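Local structure of petrobactin-binding protein YclQ (Bacillus subtilis subsp. subtilis str. 168, 3GFV) at residues A161-T166 / D198-A203; N173-M178 / D229-I234; M178-K183 / I234-A239; I184-P189 / Q216-E221. The protein binds iron-free and ferric petrobactin and its precursor 3,4-dihydroxybenzoic acid, serving as the solute-binding component of the YclNOPQ transporter for siderophore uptake. All blocks are in the same frame, centred on the assembly; numbering follows the deposited sequence.

Overall arrangement
All four contacts lie in one lobe of the periplasmic-binding-protein fold, their centres 16 to 19 Å from the centre of the chain. Interactions 2 and 3 follow the same parallel strand pair, 173-180 and 230-235, sharing Met178 and Ile234, with centres 13 Å apart. Interaction 4, about 10 Å from interaction 2 centre to centre, extends the sheet on the far edge of strand 173-180; Met178 N lies 2.9 Å from Ser185 O. Interaction 1 sets the helix 146-170 against the loop that leads into strand 203-204, and Ala203 O reaches Gly174 N at 2.8 Å. A phosphate ion, probably from the crystallisation liquor, lies about 5 Å from the Arg236 side chain of interaction 3.

Interaction 1 of 4, residues A161-T166 / D198-A203; sequences ADVKKT and DVFGVA
Val163 and Phe200 meet where the long helix 146-170 of the periplasmic-binding-protein fold passes the turn between helix 195-198 and strand 203-204. The two side chains are set obliquely: a single methyl, Val163 CG1, approaches Phe200 CB at 3.9 Å and lies a little farther from CG and CD1, so it is the root of the aromatic side chain that is touched. The Phe200 side chain also packs on Met284, Ile288 and Val291 of helix 281-296. CG1 is placed there by a chi1 of 70°, which sets this methyl between the backbone N and the carbonyl carbon of Val163. Lys164, one residue on, runs past the turn instead of pointing into it. Its CG lies 4.1 Å from Gly201 CA, while the outer chain leads away and its ammonium makes a weak, long ion pair with Glu168. Gly201, with a positive phi of 85°, is the first residue past the preceding helix to leave helical backbone angles, and here the turn comes close to helix 146-170, with Lys164 CA and Gly201 CA 4.6 Å apart. No hydrogen bond crosses between the two segments. The one polar approach is a CA-H...O contact, in which Phe200 O faces Lys164 CA at 3.2 Å.

Interaction 2 of 4, residues N173-M178 / D229-I234; sequences NGLVIM and DYLFVI
Asn173 and Asp229 join the starts of two parallel strands through a reciprocal pair of hydrogen bonds. Asn173 N gives its hydrogen to the anti lone pair of Asp229 OD2 at 2.8 Å, and Asp229 N returns one to Asn173 OD1 at 2.9 Å. The amide and carboxylate planes are only 17° apart, and a chi1 of 61° brings the amide of Asn173 round toward Asp229. The second carboxylate oxygen, Asp229 OD1, is bonded by Asn259 ND2. Beyond this pair the backbone bonds follow the parallel pattern: Tyr230 N to Asn173 O, Leu175 N to Tyr230 O, Phe232 N to Leu175 O, Ile177 N to Phe232 O at 2.8 Å and Ile234 N to Ile177 O. CA-H...O contacts supplement them, among them Val176 CA to Phe232 O at 3.4 Å. Apolar contacts cover both faces. On one, Leu175 and Leu231 lie side by side, and Ile177 CD1 reaches across to Leu231 CD1 at 3.9 Å while its CG1 lies 4.0 Å from Val233 CG2. On the other, Val176 CG2 lies 4.1 Å from Phe232 CB, and the edge of the Phe232 ring is turned toward Leu175 O. Helix 195-198 covers this face through Ile196. With an angle of 20° between strand directions, this is the twisted parallel pairing of an alpha/beta sandwich, here within one lobe of the periplasmic binding protein.

Interaction 3 of 4, residues M178-K183 / I234-A239; sequences MANDGK and IDRGTA
Asn180 and Arg236 lie side by side where the two parallel strands end, their side chains pointing the same way. They belong to the tightly packed part of the contact, together with the backbone just before them: Ala179 N donates to Ile234 O at 2.8 Å, and Arg236 N to Ala179 O at 2.9 Å, the last backbone bonds between these two strands before 230-235 gives way to a helix. On the Met178 and Ile234 face of the sheet, the selenium of Met178, a selenomethionine, rests against Arg236 CB at 3.9 Å. Arg236 is fully extended from CG to NE, with CG opposite its own backbone N (chi1 -180°), which carries the chain past the Asn180 amide, so that Arg236 NH1 bonds Asn180 OD1 at 3.1 Å. The oxygen lies in the guanidinium plane, whereas the donor stands 32° off the amide carbonyl plane, the two flat groups being 84° apart. Tyr275 OH takes the hydrogen of NE, so both partners help fix the rotation of the guanidinium. The looser side is at the Asp181 turn, where a water links the two segments, accepting from Asp181 N and donating to Asp235 OD1. Asp235 OD1 also caps the helix, accepting from Thr238 N at 3.0 Å from above the carboxylate plane, while OD2 is bonded by Ser245 N and Thr246 OG1. The type I' turn from Asn180 to Lys183 leads straight into the neighbouring strand 183-187, and helix 236-240 starts from the Asp235 N-cap, with helix 271-276 packing on Met178, Ile234 and Ala239.

Interaction 4 of 4, residues I184-P189 / Q216-E221; sequences ISAFGP and QSVSYE
Ile184 fits its two branches against the incoming strand and helix: CG2 meets Val218 CG2 at 3.8 Å, and CD1 comes 3.4 Å from Tyr220 CE2. Both partners cross the isoleucine at about a right angle, and CD1 approaches the tyrosine ring obliquely. On the same face Ala186 CB lies 4.1 Å from Val218 CG1. The backbones hold these groups in an antiparallel pairing of strands 183-187 and 216-218. Ala186 and Gln216 form a hydrogen-bonded pair, with Ala186 N to Gln216 O at 2.8 Å and Gln216 N to Ala186 O at 2.9 Å, the latter on a lone pair in the carbonyl plane. Ser185 and Ser217 are the non-hydrogen-bonded pair beside it. Toward Ile184 the strands splay: Val218 N still donates directly to Ile184 O at 3.1 Å, but in place of the return bond a water accepts from Ile184 N and donates to Val218 O. A second water, donating to Ile184 O, also joins Ser217 OG. Farther out, Ser185 OG is bonded to His214 O and Gln216 OE1 to Lys210 N, which tie both strands to the loop before strand 216-218. Ser219 OG caps Tyr222 N at the start of helix 220-226, and Val249 of helix 246-250 packs on both Ile184 and Tyr220. The chemistry is therefore divided: direct backbone hydrogen bonds run both ways between Ala186 and Gln216, whereas opposite Val218, just before helix 220-226, water and apolar contacts supplement one direct bond.

Interaction 1 of 4, residues A161-T166 / D198-A203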
loop_
_atom_site.group_PDB
_atom_site.type_symbol
_atom_site.label_atom_id
_atom_site.label_comp_id
_atom_site.label_asym_id
_atom_site.label_seq_id
_atom_site.Cartn_x
_atom_site.Cartn_y
_atom_site.Cartn_z
ATOM N N ALA A 161 -4.007 3.546 17.090
ATOM C CA ALA A 161 -4.205 4.468 18.219
ATOM C C ALA A 161 -2.887 4.784 18.918
ATOM O O ALA A 161 -2.628 5.940 19.306
ATOM C CB ALA A 161 -5.204 3.921 19.209
ATOM N N ASP A 162 -2.054 3.761 19.082
ATOM C CA ASP A 162 -0.751 3.917 19.723
ATOM C C ASP A 162 0.207 4.837 18.933
ATOM O O ASP A 162 0.899 5.677 19.522
ATOM C CB ASP A 162 -0.122 2.536 19.965
ATOM C CG ASP A 162 1.306 2.623 20.484
ATOM O OD1 ASP A 162 1.499 3.022 21.656
ATOM O OD2 ASP A 162 2.236 2.279 19.718
ATOM N N VAL A 163 0.265 4.686 17.612
ATOM C CA VAL A 163 1.155 5.542 16.825
ATOM C C VAL A 163 0.617 6.971 16.773
ATOM O O VAL A 163 1.381 7.938 16.830
ATOM C CB VAL A 163 1.438 5.003 15.398
ATOM C CG1 VAL A 163 0.206 5.110 14.521
ATOM C CG2 VAL A 163 2.618 5.785 14.750
ATOM N N LYS A 164 -0.699 7.098 16.714
ATOM C CA LYS A 164 -1.324 8.408 16.687
ATOM C C LYS A 164 -1.044 9.153 17.991
ATOM O O LYS A 164 -0.728 10.350 17.973
ATOM C CB LYS A 164 -2.824 8.292 16.417
ATOM C CG LYS A 164 -3.575 9.606 16.477
ATOM C CD LYS A 164 -5.009 9.449 15.988
ATOM C CE LYS A 164 -5.914 10.476 16.666
ATOM N NZ LYS A 164 -6.889 11.080 15.723
ATOM N N LYS A 165 -1.146 8.453 19.114
ATOM C CA LYS A 165 -0.831 9.071 20.402
ATOM C C LYS A 165 0.629 9.547 20.432
ATOM O O LYS A 165 0.918 10.676 20.848
ATOM C CB LYS A 165 -1.161 8.136 21.576
ATOM C CG LYS A 165 -1.102 8.830 22.918
ATOM C CD LYS A 165 -1.805 8.034 24.012
ATOM C CE LYS A 165 -3.300 8.300 24.017
ATOM N NZ LYS A 165 -3.946 7.601 25.155
ATOM N N THR A 166 1.536 8.702 19.959
ATOM C CA THR A 166 2.950 9.051 19.865
ATOM C C THR A 166 3.143 10.269 18.968
ATOM O O THR A 166 3.886 11.200 19.311
ATOM C CB THR A 166 3.758 7.870 19.291
ATOM O OG1 THR A 166 3.685 6.762 20.199
ATOM C CG2 THR A 166 5.208 8.258 19.070
ATOM N N ASP A 198 -3.402 11.045 7.817
ATOM C CA ASP A 198 -4.836 10.835 7.978
ATOM C C ASP A 198 -5.147 9.738 8.988
ATOM O O ASP A 198 -6.183 9.764 9.650
ATOM C CB ASP A 198 -5.469 10.467 6.632
ATOM C CG ASP A 198 -5.249 11.534 5.575
ATOM O OD1 ASP A 198 -5.220 12.734 5.930
ATOM O OD2 ASP A 198 -5.096 11.167 4.399
ATOM N N VAL A 199 -4.245 8.776 9.098
ATOM C CA VAL A 199 -4.497 7.591 9.910
ATOM C C VAL A 199 -3.550 7.565 11.100
ATOM O O VAL A 199 -3.984 7.395 12.236
ATOM C CB VAL A 199 -4.329 6.315 9.069
ATOM C CG1 VAL A 199 -4.546 5.080 9.913
ATOM C CG2 VAL A 199 -5.326 6.329 7.915
ATOM N N PHE A 200 -2.254 7.780 10.834
ATOM C CA PHE A 200 -1.240 7.655 11.875
ATOM C C PHE A 200 -1.079 8.923 12.698
ATOM O O PHE A 200 -0.346 8.926 13.689
ATOM C CB PHE A 200 0.134 7.274 11.296
ATOM C CG PHE A 200 0.135 5.985 10.513
ATOM C CD1 PHE A 200 -0.882 5.061 10.684
ATOM C CD2 PHE A 200 1.160 5.712 9.606
ATOM C CE1 PHE A 200 -0.884 3.881 9.955
ATOM C CE2 PHE A 200 1.184 4.521 8.865
ATOM C CZ PHE A 200 0.155 3.603 9.041
ATOM N N GLY A 201 -1.715 10.010 12.266
ATOM C CA GLY A 201 -1.795 11.196 13.111
ATOM C C GLY A 201 -0.630 12.182 13.068
ATOM O O GLY A 201 -0.571 13.113 13.882
ATOM N N VAL A 202 0.303 11.997 12.135
ATOM C CA VAL A 202 1.438 12.926 12.021
ATOM C C VAL A 202 0.936 14.272 11.511
ATOM O O VAL A 202 0.251 14.350 10.494
ATOM C CB VAL A 202 2.579 12.375 11.093
ATOM C CG1 VAL A 202 3.697 13.424 10.904
ATOM C CG2 VAL A 202 3.154 11.038 11.667
ATOM N N ALA A 203 1.233 15.353 12.232
ATOM C CA ALA A 203 0.806 16.663 11.746
ATOM C C ALA A 203 1.507 16.999 10.412
ATOM O O ALA A 203 2.723 16.873 10.310
ATOM C CB ALA A 203 1.139 17.739 12.783
#

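Interaction 2 of 4, residues N173-M178 / D229-I234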
loop_
_atom_site.group_PDB
_atom_site.type_symbol
_atom_site.label_atom_id
_atom_site.label_comp_id
_atom_site.label_asym_id
_atom_site.label_seq_id
_atom_site.Cartn_x
_atom_site.Cartn_y
_atom_site.Cartn_z
ATOM N N ASN A 173 6.007 18.143 13.214
ATOM C CA ASN A 173 5.286 17.841 11.981
ATOM C C ASN A 173 6.098 16.938 11.055
ATOM O O ASN A 173 7.246 16.598 11.353
ATOM C CB ASN A 173 4.850 19.120 11.260
ATOM C CG ASN A 173 6.030 19.985 10.854
ATOM O OD1 ASN A 173 7.099 19.469 10.530
ATOM N ND2 ASN A 173 5.834 21.305 10.848
ATOM N N GLY A 174 5.478 16.529 9.953
ATOM C CA GLY A 174 6.133 15.618 9.023
ATOM C C GLY A 174 5.814 15.972 7.585
ATOM O O GLY A 174 4.720 16.465 7.263
ATOM N N LEU A 175 6.784 15.713 6.714
ATOM C CA LEU A 175 6.580 15.833 5.276
ATOM C C LEU A 175 6.870 14.476 4.634
ATOM O O LEU A 175 7.861 13.836 4.973
ATOM C CB LEU A 175 7.521 16.894 4.698
ATOM C CG LEU A 175 7.548 17.027 3.172
ATOM C CD1 LEU A 175 6.198 17.544 2.652
ATOM C CD2 LEU A 175 8.727 17.947 2.695
ATOM N N VAL A 176 6.012 14.053 3.709
ATOM C CA VAL A 176 6.220 12.796 2.979
ATOM C C VAL A 176 6.625 13.085 1.542
ATOM O O VAL A 176 5.914 13.796 0.820
ATOM C CB VAL A 176 4.918 11.956 2.958
ATOM C CG1 VAL A 176 5.162 10.601 2.272
ATOM C CG2 VAL A 176 4.402 11.737 4.391
ATOM N N ILE A 177 7.756 12.529 1.120
ATOM C CA ILE A 177 8.231 12.746 -0.265
ATOM C C ILE A 177 8.575 11.433 -0.925
ATOM O O ILE A 177 8.952 10.476 -0.260
ATOM C CB ILE A 177 9.458 13.661 -0.378
ATOM C CG1 ILE A 177 10.648 13.117 0.437
ATOM C CG2 ILE A 177 9.086 15.120 0.000
ATOM C CD1 ILE A 177 11.946 13.849 0.220
HETATM N N MSE A 178 8.478 11.413 -2.252
HETATM C CA MSE A 178 8.968 10.281 -3.021
HETATM C C MSE A 178 10.030 10.789 -3.989
HETATM O O MSE A 178 9.853 11.839 -4.645
HETATM C CB MSE A 178 7.825 9.562 -3.752
HETATM C CG MSE A 178 8.309 8.398 -4.586
HETATM SE SE MSE A 178 6.747 7.437 -5.321
HETATM C CE MSE A 178 6.345 8.712 -6.682
ATOM N N ASP A 229 9.891 18.668 10.654
ATOM C CA ASP A 229 10.613 18.045 11.766
ATOM C C ASP A 229 10.963 16.594 11.461
ATOM O O ASP A 229 12.015 16.104 11.868
ATOM C CB ASP A 229 9.734 18.097 13.020
ATOM C CG ASP A 229 9.380 19.516 13.404
ATOM O OD1 ASP A 229 10.317 20.343 13.426
ATOM O OD2 ASP A 229 8.179 19.801 13.627
ATOM N N TYR A 230 10.050 15.910 10.764
ATOM C CA TYR A 230 10.247 14.526 10.316
ATOM C C TYR A 230 10.076 14.444 8.813
ATOM O O TYR A 230 9.171 15.055 8.253
ATOM C CB TYR A 230 9.254 13.559 11.001
ATOM C CG TYR A 230 9.577 13.401 12.454
ATOM C CD1 TYR A 230 10.305 12.296 12.916
ATOM C CD2 TYR A 230 9.229 14.400 13.364
ATOM C CE1 TYR A 230 10.635 12.177 14.261
ATOM C CE2 TYR A 230 9.568 14.291 14.705
ATOM C CZ TYR A 230 10.263 13.178 15.147
ATOM O OH TYR A 230 10.600 13.083 16.484
ATOM N N LEU A 231 10.960 13.700 8.157
ATOM C CA LEU A 231 10.903 13.575 6.705
ATOM C C LEU A 231 10.783 12.094 6.332
ATOM O O LEU A 231 11.692 11.306 6.582
ATOM C CB LEU A 231 12.143 14.207 6.064
ATOM C CG LEU A 231 12.202 14.154 4.524
ATOM C CD1 LEU A 231 11.089 14.965 3.891
ATOM C CD2 LEU A 231 13.571 14.687 4.042
ATOM N N PHE A 232 9.641 11.737 5.759
ATOM C CA PHE A 232 9.368 10.360 5.353
ATOM C C PHE A 232 9.694 10.226 3.879
ATOM O O PHE A 232 9.136 10.956 3.054
ATOM C CB PHE A 232 7.896 10.044 5.595
ATOM C CG PHE A 232 7.507 10.077 7.043
ATOM C CD1 PHE A 232 7.593 8.927 7.818
ATOM C CD2 PHE A 232 7.074 11.261 7.634
ATOM C CE1 PHE A 232 7.220 8.938 9.173
ATOM C CE2 PHE A 232 6.705 11.282 8.991
ATOM C CZ PHE A 232 6.802 10.131 9.757
ATOM N N VAL A 233 10.600 9.309 3.544
ATOM C CA VAL A 233 11.052 9.192 2.157
ATOM C C VAL A 233 10.742 7.826 1.556
ATOM O O VAL A 233 11.049 6.785 2.162
ATOM C CB VAL A 233 12.561 9.404 2.065
ATOM C CG1 VAL A 233 13.009 9.344 0.622
ATOM C CG2 VAL A 233 12.925 10.760 2.667
ATOM N N ILE A 234 10.173 7.846 0.352
ATOM C CA ILE A 234 9.950 6.627 -0.442
ATOM C C ILE A 234 10.737 6.813 -1.713
ATOM O O ILE A 234 10.725 7.898 -2.291
ATOM C CB ILE A 234 8.458 6.457 -0.763
ATOM C CG1 ILE A 234 7.700 6.162 0.533
ATOM C CG2 ILE A 234 8.214 5.307 -1.750
ATOM C CD1 ILE A 234 6.256 6.540 0.445
#

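Interaction 3 of 4, residues M178-K183 / I234-A239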
loop_
_atom_site.group_PDB
_atom_site.type_symbol
_atom_site.label_atom_id
_atom_site.label_comp_id
_atom_site.label_asym_id
_atom_site.label_seq_id
_atom_site.Cartn_x
_atom_site.Cartn_y
_atom_site.Cartn_z
HETATM N N MSE A 178 8.478 11.413 -2.252
HETATM C CA MSE A 178 8.968 10.281 -3.021
HETATM C C MSE A 178 10.030 10.789 -3.989
HETATM O O MSE A 178 9.853 11.839 -4.645
HETATM C CB MSE A 178 7.825 9.562 -3.752
HETATM C CG MSE A 178 8.309 8.398 -4.586
HETATM SE SE MSE A 178 6.747 7.437 -5.321
HETATM C CE MSE A 178 6.345 8.712 -6.682
ATOM N N ALA A 179 11.156 10.089 -4.020
ATOM C CA ALA A 179 12.247 10.395 -4.941
ATOM C C ALA A 179 12.175 9.471 -6.146
ATOM O O ALA A 179 11.925 8.288 -6.006
ATOM C CB ALA A 179 13.582 10.231 -4.247
ATOM N N ASN A 180 12.425 10.019 -7.334
ATOM C CA ASN A 180 12.321 9.224 -8.535
ATOM C C ASN A 180 13.318 9.762 -9.528
ATOM O O ASN A 180 13.084 10.795 -10.175
ATOM C CB ASN A 180 10.902 9.264 -9.088
ATOM C CG ASN A 180 10.735 8.398 -10.317
ATOM O OD1 ASN A 180 11.131 7.231 -10.330
ATOM N ND2 ASN A 180 10.140 8.965 -11.359
ATOM N N ASP A 181 14.468 9.098 -9.591
ATOM C CA ASP A 181 15.530 9.510 -10.483
ATOM C C ASP A 181 15.857 10.972 -10.215
ATOM O O ASP A 181 16.010 11.772 -11.144
ATOM C CB ASP A 181 15.090 9.319 -11.923
ATOM C CG ASP A 181 16.254 9.376 -12.900
ATOM O OD1 ASP A 181 17.422 9.359 -12.440
ATOM O OD2 ASP A 181 15.994 9.434 -14.125
ATOM N N GLY A 182 15.937 11.321 -8.938
ATOM C CA GLY A 182 16.349 12.657 -8.545
ATOM C C GLY A 182 15.230 13.675 -8.434
ATOM O O GLY A 182 15.416 14.715 -7.797
ATOM N N LYS A 183 14.088 13.412 -9.071
ATOM C CA LYS A 183 12.937 14.307 -8.944
ATOM C C LYS A 183 12.171 13.977 -7.655
ATOM O O LYS A 183 12.034 12.810 -7.276
ATOM C CB LYS A 183 11.991 14.188 -10.139
ATOM C CG LYS A 183 12.433 14.944 -11.411
ATOM C CD LYS A 183 13.927 15.207 -11.435
ATOM C CE LYS A 183 14.394 15.676 -12.811
ATOM N NZ LYS A 183 15.860 15.457 -12.988
ATOM N N ILE A 234 10.173 7.846 0.352
ATOM C CA ILE A 234 9.950 6.627 -0.442
ATOM C C ILE A 234 10.737 6.813 -1.713
ATOM O O ILE A 234 10.725 7.898 -2.291
ATOM C CB ILE A 234 8.458 6.457 -0.763
ATOM C CG1 ILE A 234 7.700 6.162 0.533
ATOM C CG2 ILE A 234 8.214 5.307 -1.750
ATOM C CD1 ILE A 234 6.256 6.540 0.445
ATOM N N ASP A 235 11.445 5.777 -2.141
ATOM C CA ASP A 235 12.223 5.879 -3.370
ATOM C C ASP A 235 11.604 5.011 -4.464
ATOM O O ASP A 235 11.684 3.778 -4.413
ATOM C CB ASP A 235 13.654 5.452 -3.120
ATOM C CG ASP A 235 14.579 5.885 -4.248
ATOM O OD1 ASP A 235 14.260 5.586 -5.412
ATOM O OD2 ASP A 235 15.566 6.576 -3.967
ATOM N N ARG A 236 10.983 5.654 -5.450
ATOM C CA ARG A 236 10.291 4.904 -6.505
ATOM C C ARG A 236 11.283 4.064 -7.307
ATOM O O ARG A 236 10.978 2.938 -7.708
ATOM C CB ARG A 236 9.541 5.847 -7.444
ATOM C CG ARG A 236 8.793 5.126 -8.572
ATOM C CD ARG A 236 8.081 6.091 -9.499
ATOM N NE ARG A 236 7.425 5.383 -10.601
ATOM C CZ ARG A 236 8.009 5.096 -11.761
ATOM N NH1 ARG A 236 9.267 5.464 -11.991
ATOM N NH2 ARG A 236 7.328 4.440 -12.702
ATOM N N GLY A 237 12.467 4.615 -7.534
ATOM C CA GLY A 237 13.503 3.894 -8.267
ATOM C C GLY A 237 13.832 2.602 -7.537
ATOM O O GLY A 237 13.843 1.522 -8.133
ATOM N N THR A 238 14.086 2.704 -6.237
ATOM C CA THR A 238 14.428 1.516 -5.458
ATOM C C THR A 238 13.305 0.500 -5.528
ATOM O O THR A 238 13.545 -0.709 -5.659
ATOM C CB THR A 238 14.717 1.875 -3.995
ATOM O OG1 THR A 238 15.777 2.836 -3.959
ATOM C CG2 THR A 238 15.133 0.640 -3.209
ATOM N N ALA A 239 12.073 0.992 -5.474
ATOM C CA ALA A 239 10.891 0.122 -5.464
ATOM C C ALA A 239 10.797 -0.759 -6.708
ATOM O O ALA A 239 10.370 -1.926 -6.645
ATOM C CB ALA A 239 9.638 0.955 -5.337
HETATM O O HOH W 1 15.137 7.062 -7.531
#

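Interaction 4 of 4, residues I184-P189 / Q216-E221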
loop_
_atom_site.group_PDB
_atom_site.type_symbol
_atom_site.label_atom_id
_atom_site.label_comp_id
_atom_site.label_asym_id
_atom_site.label_seq_id
_atom_site.Cartn_x
_atom_site.Cartn_y
_atom_site.Cartn_z
ATOM N N ILE A 184 11.666 15.007 -6.994
ATOM C CA ILE A 184 10.955 14.804 -5.727
ATOM C C ILE A 184 9.489 15.158 -5.894
ATOM O O ILE A 184 9.159 16.126 -6.572
ATOM C CB ILE A 184 11.520 15.770 -4.668
ATOM C CG1 ILE A 184 13.037 15.654 -4.588
ATOM C CG2 ILE A 184 10.881 15.513 -3.311
ATOM C CD1 ILE A 184 13.692 16.876 -3.948
ATOM N N SER A 185 8.595 14.388 -5.282
ATOM C CA SER A 185 7.207 14.794 -5.224
ATOM C C SER A 185 6.693 14.665 -3.797
ATOM O O SER A 185 7.167 13.823 -3.046
ATOM C CB SER A 185 6.357 13.991 -6.198
ATOM O OG SER A 185 6.549 12.611 -5.966
ATOM N N ALA A 186 5.742 15.522 -3.440
ATOM C CA ALA A 186 5.236 15.611 -2.071
ATOM C C ALA A 186 3.839 15.047 -1.969
ATOM O O ALA A 186 3.052 15.165 -2.907
ATOM C CB ALA A 186 5.245 17.088 -1.591
ATOM N N PHE A 187 3.538 14.485 -0.798
ATOM C CA PHE A 187 2.280 13.825 -0.535
ATOM C C PHE A 187 1.742 14.316 0.797
ATOM O O PHE A 187 2.438 14.249 1.826
ATOM C CB PHE A 187 2.526 12.321 -0.465
ATOM C CG PHE A 187 2.865 11.713 -1.786
ATOM C CD1 PHE A 187 1.857 11.190 -2.595
ATOM C CD2 PHE A 187 4.189 11.660 -2.231
ATOM C CE1 PHE A 187 2.166 10.622 -3.828
ATOM C CE2 PHE A 187 4.502 11.094 -3.462
ATOM C CZ PHE A 187 3.493 10.570 -4.256
ATOM N N GLY A 188 0.510 14.807 0.774
ATOM C CA GLY A 188 -0.128 15.281 1.981
ATOM C C GLY A 188 -1.393 14.497 2.259
ATOM O O GLY A 188 -1.596 13.394 1.711
ATOM N N PRO A 189 -2.255 15.050 3.115
ATOM C CA PRO A 189 -3.517 14.381 3.449
ATOM C C PRO A 189 -4.300 13.945 2.208
ATOM O O PRO A 189 -4.354 14.678 1.223
ATOM C CB PRO A 189 -4.287 15.457 4.228
ATOM C CG PRO A 189 -3.212 16.291 4.865
ATOM C CD PRO A 189 -2.135 16.368 3.770
ATOM N N GLN A 216 2.801 15.828 -5.682
ATOM C CA GLN A 216 2.994 17.186 -6.184
ATOM C C GLN A 216 4.476 17.431 -6.430
ATOM O O GLN A 216 5.293 17.328 -5.529
ATOM C CB GLN A 216 2.447 18.190 -5.171
ATOM C CG GLN A 216 2.601 19.644 -5.547
ATOM C CD GLN A 216 2.097 20.553 -4.437
ATOM O OE1 GLN A 216 0.941 20.453 -4.024
ATOM N NE2 GLN A 216 2.967 21.434 -3.938
ATOM N N SER A 217 4.822 17.746 -7.667
ATOM C CA SER A 217 6.210 17.968 -8.004
ATOM C C SER A 217 6.743 19.167 -7.204
ATOM O O SER A 217 6.102 20.223 -7.161
ATOM C CB SER A 217 6.323 18.194 -9.522
ATOM O OG SER A 217 7.635 18.586 -9.871
ATOM N N VAL A 218 7.875 18.978 -6.519
ATOM C CA VAL A 218 8.477 20.042 -5.711
ATOM C C VAL A 218 10.000 20.061 -5.850
ATOM O O VAL A 218 10.600 19.078 -6.257
ATOM C CB VAL A 218 8.128 19.920 -4.212
ATOM C CG1 VAL A 218 6.626 20.110 -3.957
ATOM C CG2 VAL A 218 8.615 18.592 -3.633
ATOM N N SER A 219 10.615 21.184 -5.480
ATOM C CA SER A 219 12.071 21.351 -5.524
ATOM C C SER A 219 12.710 21.125 -4.152
ATOM O O SER A 219 12.019 20.970 -3.135
ATOM C CB SER A 219 12.404 22.781 -5.960
ATOM O OG SER A 219 11.901 23.683 -4.977
ATOM N N TYR A 220 14.041 21.145 -4.115
ATOM C CA TYR A 220 14.751 21.087 -2.840
ATOM C C TYR A 220 14.407 22.303 -1.991
ATOM O O TYR A 220 14.267 22.201 -0.764
ATOM C CB TYR A 220 16.269 21.008 -3.052
ATOM C CG TYR A 220 16.742 19.703 -3.662
ATOM C CD1 TYR A 220 17.795 18.986 -3.101
ATOM C CD2 TYR A 220 16.130 19.183 -4.796
ATOM C CE1 TYR A 220 18.228 17.792 -3.662
ATOM C CE2 TYR A 220 16.553 17.993 -5.360
ATOM C CZ TYR A 220 17.603 17.302 -4.792
ATOM O OH TYR A 220 18.013 16.113 -5.362
ATOM N N GLU A 221 14.269 23.455 -2.648
ATOM C CA GLU A 221 13.921 24.683 -1.957
ATOM C C GLU A 221 12.591 24.541 -1.229
ATOM O O GLU A 221 12.362 25.208 -0.224
ATOM C CB GLU A 221 13.835 25.863 -2.923
ATOM C CG GLU A 221 15.177 26.366 -3.437
ATOM C CD GLU A 221 15.622 25.667 -4.716
ATOM O OE1 GLU A 221 15.125 24.544 -4.992
ATOM O OE2 GLU A 221 16.466 26.250 -5.448
HETATM O O HOH W 2 12.157 17.598 -7.980
HETATM O O HOH W 3 9.267 16.524 -9.432
#